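Long-range contact in Na-K-Cl cotransporter (Methanosarcina acetivorans, PDB 3G40), which probably carries chloride together with cations across the membrane as an SLC12-family symporter, this chain being its C-terminal cytoplasmic domain: residues K241-L252 with L264-A275. Residues are numbered along the deposited sequence; the frame is centred on the assembly and turned at random.
Sequences KLPFASLHIFSL and LMEKAGSSCIFA
Phe250 and Phe274 run alongside each other on neighbouring parallel strands, 247-251 and 271-276, which helix 258-268 links into a beta-alpha-beta unit within the domain's ten-stranded twisted sheet. Their rings are nearly parallel, planes 15° apart, but displaced so that little of one lies over the other; CE2 of Phe274 instead meets CD1 of Phe250 at 3.6 Å. From the crossover helix, Leu264 sets its CD1 over the centre of the Phe250 ring, 4.1 Å from the centroid, a CH-pi contact, while Cys272 SG comes to the ring's edge, 3.8 Å from CE1. Trp161 of strand 157-161 also stacks on Phe250. On the opposite face of the sheet, Ile249 and Ile273 pack together: CG2 of Ile273 sits between its own backbone N and carbonyl carbon and reaches CG1 of Ile249 at 3.6 Å. On the same face as Phe250 and Cys272, the His248 ring lies between Leu242 CD1 and Ala245 CB, each nearer the ring's margin than its centre. Its ND1 is hydrogen-bonded to Trp161 NE1, and NE2 to a water 2.8 Å away. That same water donates to Ser270 OG, whose chi1 of 64° lets the hydroxyl donate in turn to Ala245 O at 2.9 Å, tilted 21° from the carbonyl plane.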
loop_
_atom_site.group_PDB
_atom_site.type_symbol
_atom_site.label_atom_id
_atom_site.label_comp_id
_atom_site.label_asym_id
_atom_site.label_seq_id
_atom_site.Cartn_x
_atom_site.Cartn_y
_atom_site.Cartn_z
ATOM N N LYS A 241 -3.542 -10.310 22.141
ATOM C CA LYS A 241 -3.041 -10.388 20.772
ATOM C C LYS A 241 -4.044 -11.126 19.890
ATOM O O LYS A 241 -4.820 -11.947 20.380
ATOM C CB LYS A 241 -1.704 -11.129 20.750
ATOM C CG LYS A 241 -1.800 -12.536 21.318
ATOM C CD LYS A 241 -0.438 -13.158 21.581
ATOM C CE LYS A 241 -0.586 -14.486 22.325
ATOM N NZ LYS A 241 0.714 -15.184 22.534
ATOM N N LEU A 242 -4.025 -10.837 18.591
ATOM C CA LEU A 242 -4.886 -11.535 17.641
ATOM C C LEU A 242 -4.065 -12.496 16.783
ATOM O O LEU A 242 -2.879 -12.272 16.561
ATOM C CB LEU A 242 -5.608 -10.529 16.737
ATOM C CG LEU A 242 -6.480 -9.471 17.414
ATOM C CD1 LEU A 242 -7.235 -8.669 16.369
ATOM C CD2 LEU A 242 -7.446 -10.124 18.393
ATOM N N PRO A 243 -4.689 -13.583 16.308
ATOM C CA PRO A 243 -3.990 -14.440 15.351
ATOM C C PRO A 243 -3.699 -13.606 14.109
ATOM O O PRO A 243 -4.578 -12.851 13.665
ATOM C CB PRO A 243 -5.022 -15.518 15.015
ATOM C CG PRO A 243 -5.983 -15.501 16.147
ATOM C CD PRO A 243 -6.027 -14.094 16.648
ATOM N N PHE A 244 -2.499 -13.738 13.553
ATOM C CA PHE A 244 -2.049 -12.792 12.529
ATOM C C PHE A 244 -2.793 -12.889 11.188
ATOM O O PHE A 244 -3.080 -13.987 10.709
ATOM C CB PHE A 244 -0.550 -12.908 12.271
ATOM C CG PHE A 244 -0.075 -11.947 11.214
ATOM C CD1 PHE A 244 0.196 -10.629 11.538
ATOM C CD2 PHE A 244 0.033 -12.346 9.886
ATOM C CE1 PHE A 244 0.603 -9.722 10.561
ATOM C CE2 PHE A 244 0.435 -11.444 8.905
ATOM C CZ PHE A 244 0.725 -10.134 9.248
ATOM N N ALA A 245 -3.095 -11.738 10.587
ATOM C CA ALA A 245 -3.619 -11.686 9.210
ATOM C C ALA A 245 -3.210 -10.376 8.518
ATOM O O ALA A 245 -2.934 -9.395 9.186
ATOM C CB ALA A 245 -5.137 -11.814 9.190
ATOM N N SER A 246 -3.183 -10.370 7.185
ATOM C CA SER A 246 -2.999 -9.127 6.414
ATOM C C SER A 246 -4.182 -8.211 6.645
ATOM O O SER A 246 -4.057 -6.974 6.715
ATOM C CB SER A 246 -2.905 -9.440 4.916
ATOM O OG SER A 246 -1.899 -10.424 4.649
ATOM N N LEU A 247 -5.348 -8.824 6.751
ATOM C CA LEU A 247 -6.581 -8.079 6.934
ATOM C C LEU A 247 -7.531 -8.871 7.805
ATOM O O LEU A 247 -7.811 -10.046 7.527
ATOM C CB LEU A 247 -7.261 -7.824 5.588
ATOM C CG LEU A 247 -8.626 -7.106 5.659
ATOM C CD1 LEU A 247 -8.484 -5.631 6.058
ATOM C CD2 LEU A 247 -9.381 -7.212 4.329
ATOM N N HIS A 248 -8.025 -8.215 8.847
ATOM C CA HIS A 248 -9.081 -8.766 9.691
ATOM C C HIS A 248 -10.417 -8.151 9.273
ATOM O O HIS A 248 -10.549 -6.925 9.225
ATOM C CB HIS A 248 -8.815 -8.401 11.143
ATOM C CG HIS A 248 -7.543 -8.973 11.681
ATOM N ND1 HIS A 248 -7.492 -10.194 12.319
ATOM C CD2 HIS A 248 -6.276 -8.497 11.679
ATOM C CE1 HIS A 248 -6.249 -10.443 12.687
ATOM N NE2 HIS A 248 -5.490 -9.428 12.315
ATOM N N ILE A 249 -11.390 -9.003 8.962
ATOM C CA ILE A 249 -12.755 -8.564 8.663
ATOM C C ILE A 249 -13.651 -8.843 9.861
ATOM O O ILE A 249 -13.708 -9.980 10.355
ATOM C CB ILE A 249 -13.309 -9.298 7.416
ATOM C CG1 ILE A 249 -12.380 -9.057 6.213
ATOM C CG2 ILE A 249 -14.759 -8.866 7.122
ATOM C CD1 ILE A 249 -12.659 -9.949 5.036
ATOM N N PHE A 250 -14.310 -7.798 10.357
ATOM C CA PHE A 250 -15.262 -7.914 11.459
ATOM C C PHE A 250 -16.637 -7.474 10.980
ATOM O O PHE A 250 -16.760 -6.804 9.955
ATOM C CB PHE A 250 -14.851 -7.002 12.621
ATOM C CG PHE A 250 -13.540 -7.376 13.260
ATOM C CD1 PHE A 250 -12.348 -6.828 12.808
ATOM C CD2 PHE A 250 -13.504 -8.260 14.327
ATOM C CE1 PHE A 250 -11.136 -7.171 13.401
ATOM C CE2 PHE A 250 -12.288 -8.611 14.927
ATOM C CZ PHE A 250 -11.110 -8.067 14.456
ATOM N N SER A 251 -17.675 -7.835 11.724
ATOM C CA SER A 251 -18.969 -7.193 11.532
ATOM C C SER A 251 -18.950 -5.844 12.245
ATOM O O SER A 251 -18.274 -5.689 13.264
ATOM C CB SER A 251 -20.092 -8.083 12.059
ATOM O OG SER A 251 -20.218 -9.214 11.220
ATOM N N LEU A 252 -19.653 -4.865 11.678
ATOM C CA LEU A 252 -19.793 -3.533 12.263
ATOM C C LEU A 252 -21.159 -3.414 12.943
ATOM O O LEU A 252 -22.200 -3.614 12.304
ATOM C CB LEU A 252 -19.651 -2.450 11.165
ATOM C CG LEU A 252 -19.852 -0.979 11.534
ATOM C CD1 LEU A 252 -18.867 -0.562 12.607
ATOM C CD2 LEU A 252 -19.681 -0.099 10.280
ATOM N N LEU A 264 -8.819 -2.446 17.913
ATOM C CA LEU A 264 -8.605 -3.748 17.295
ATOM C C LEU A 264 -7.484 -3.671 16.262
ATOM O O LEU A 264 -6.633 -4.560 16.180
ATOM C CB LEU A 264 -9.905 -4.283 16.679
ATOM C CG LEU A 264 -10.894 -4.915 17.672
ATOM C CD1 LEU A 264 -12.279 -5.122 17.051
ATOM C CD2 LEU A 264 -10.358 -6.230 18.254
ATOM N N MET A 265 -7.473 -2.591 15.483
ATOM C CA MET A 265 -6.466 -2.452 14.448
ATOM C C MET A 265 -5.076 -2.296 15.061
ATOM O O MET A 265 -4.110 -2.883 14.583
ATOM C CB MET A 265 -6.795 -1.280 13.507
ATOM C CG MET A 265 -5.710 -1.054 12.468
ATOM S SD MET A 265 -4.591 0.254 12.987
ATOM C CE MET A 265 -5.639 1.667 12.682
ATOM N N GLU A 266 -4.988 -1.522 16.137
ATOM C CA GLU A 266 -3.712 -1.266 16.793
ATOM C C GLU A 266 -3.160 -2.532 17.436
ATOM O O GLU A 266 -1.965 -2.800 17.360
ATOM C CB GLU A 266 -3.873 -0.183 17.854
ATOM C CG GLU A 266 -4.131 1.196 17.276
ATOM C CD GLU A 266 -4.776 2.131 18.277
ATOM O OE1 GLU A 266 -4.921 1.737 19.456
ATOM O OE2 GLU A 266 -5.142 3.258 17.883
ATOM N N LYS A 267 -4.044 -3.294 18.071
ATOM C CA LYS A 267 -3.674 -4.553 18.718
ATOM C C LYS A 267 -3.250 -5.589 17.678
ATOM O O LYS A 267 -2.277 -6.314 17.872
ATOM C CB LYS A 267 -4.851 -5.080 19.542
ATOM C CG LYS A 267 -4.603 -6.413 20.210
ATOM C CD LYS A 267 -5.913 -7.055 20.643
ATOM C CE LYS A 267 -6.674 -6.186 21.631
ATOM N NZ LYS A 267 -7.941 -6.832 22.092
ATOM N N ALA A 268 -3.985 -5.640 16.569
ATOM C CA ALA A 268 -3.681 -6.556 15.472
ATOM C C ALA A 268 -2.328 -6.280 14.823
ATOM O O ALA A 268 -1.638 -7.204 14.382
ATOM C CB ALA A 268 -4.780 -6.484 14.422
ATOM N N GLY A 269 -1.957 -5.003 14.746
ATOM C CA GLY A 269 -0.738 -4.619 14.061
ATOM C C GLY A 269 -0.919 -4.750 12.559
ATOM O O GLY A 269 0.057 -4.794 11.807
ATOM N N SER A 270 -2.176 -4.817 12.125
ATOM C CA SER A 270 -2.494 -4.906 10.709
ATOM C C SER A 270 -3.885 -4.324 10.433
ATOM O O SER A 270 -4.624 -4.004 11.364
ATOM C CB SER A 270 -2.422 -6.357 10.252
ATOM O OG SER A 270 -3.406 -7.102 10.918
ATOM N N SER A 271 -4.259 -4.224 9.164
ATOM C CA SER A 271 -5.503 -3.545 8.810
ATOM C C SER A 271 -6.779 -4.313 9.163
ATOM O O SER A 271 -6.816 -5.537 9.179
ATOM C CB SER A 271 -5.516 -3.157 7.330
ATOM O OG SER A 271 -4.470 -2.249 7.035
ATOM N N CYS A 272 -7.823 -3.552 9.447
ATOM C CA CYS A 272 -9.123 -4.092 9.797
ATOM C C CYS A 272 -10.199 -3.442 8.945
ATOM O O CYS A 272 -10.119 -2.255 8.631
ATOM C CB CYS A 272 -9.415 -3.824 11.274
ATOM S SG CYS A 272 -8.337 -4.734 12.412
ATOM N N ILE A 273 -11.202 -4.219 8.564
ATOM C CA ILE A 273 -12.365 -3.651 7.905
ATOM C C ILE A 273 -13.612 -4.153 8.626
ATOM O O ILE A 273 -13.655 -5.302 9.080
ATOM C CB ILE A 273 -12.373 -3.941 6.373
ATOM C CG1 ILE A 273 -13.415 -3.075 5.646
ATOM C CG2 ILE A 273 -12.562 -5.424 6.093
ATOM C CD1 ILE A 273 -13.209 -3.009 4.125
ATOM N N PHE A 274 -14.592 -3.265 8.789
ATOM C CA PHE A 274 -15.793 -3.550 9.569
ATOM C C PHE A 274 -17.013 -3.411 8.680
ATOM O O PHE A 274 -17.217 -2.375 8.042
ATOM C CB PHE A 274 -15.885 -2.604 10.770
ATOM C CG PHE A 274 -14.669 -2.639 11.645
ATOM C CD1 PHE A 274 -13.541 -1.910 11.307
ATOM C CD2 PHE A 274 -14.640 -3.436 12.792
ATOM C CE1 PHE A 274 -12.401 -1.960 12.101
ATOM C CE2 PHE A 274 -13.512 -3.487 13.594
ATOM C CZ PHE A 274 -12.391 -2.754 13.254
ATOM N N ALA A 275 -17.810 -4.471 8.622
ATOM C CA ALA A 275 -18.904 -4.549 7.675
ATOM C C ALA A 275 -20.281 -4.620 8.338
ATOM O O ALA A 275 -20.569 -5.547 9.105
ATOM C CB ALA A 275 -18.697 -5.732 6.745
HETATM O O HOH W 1 -1.728 -10.173 15.147
HETATM O O HOH W 2 -1.827 -9.125 17.720
HETATM O O HOH W 3 -2.719 -9.383 12.554
HETATM O O HOH W 4 -1.788 -5.557 7.178
#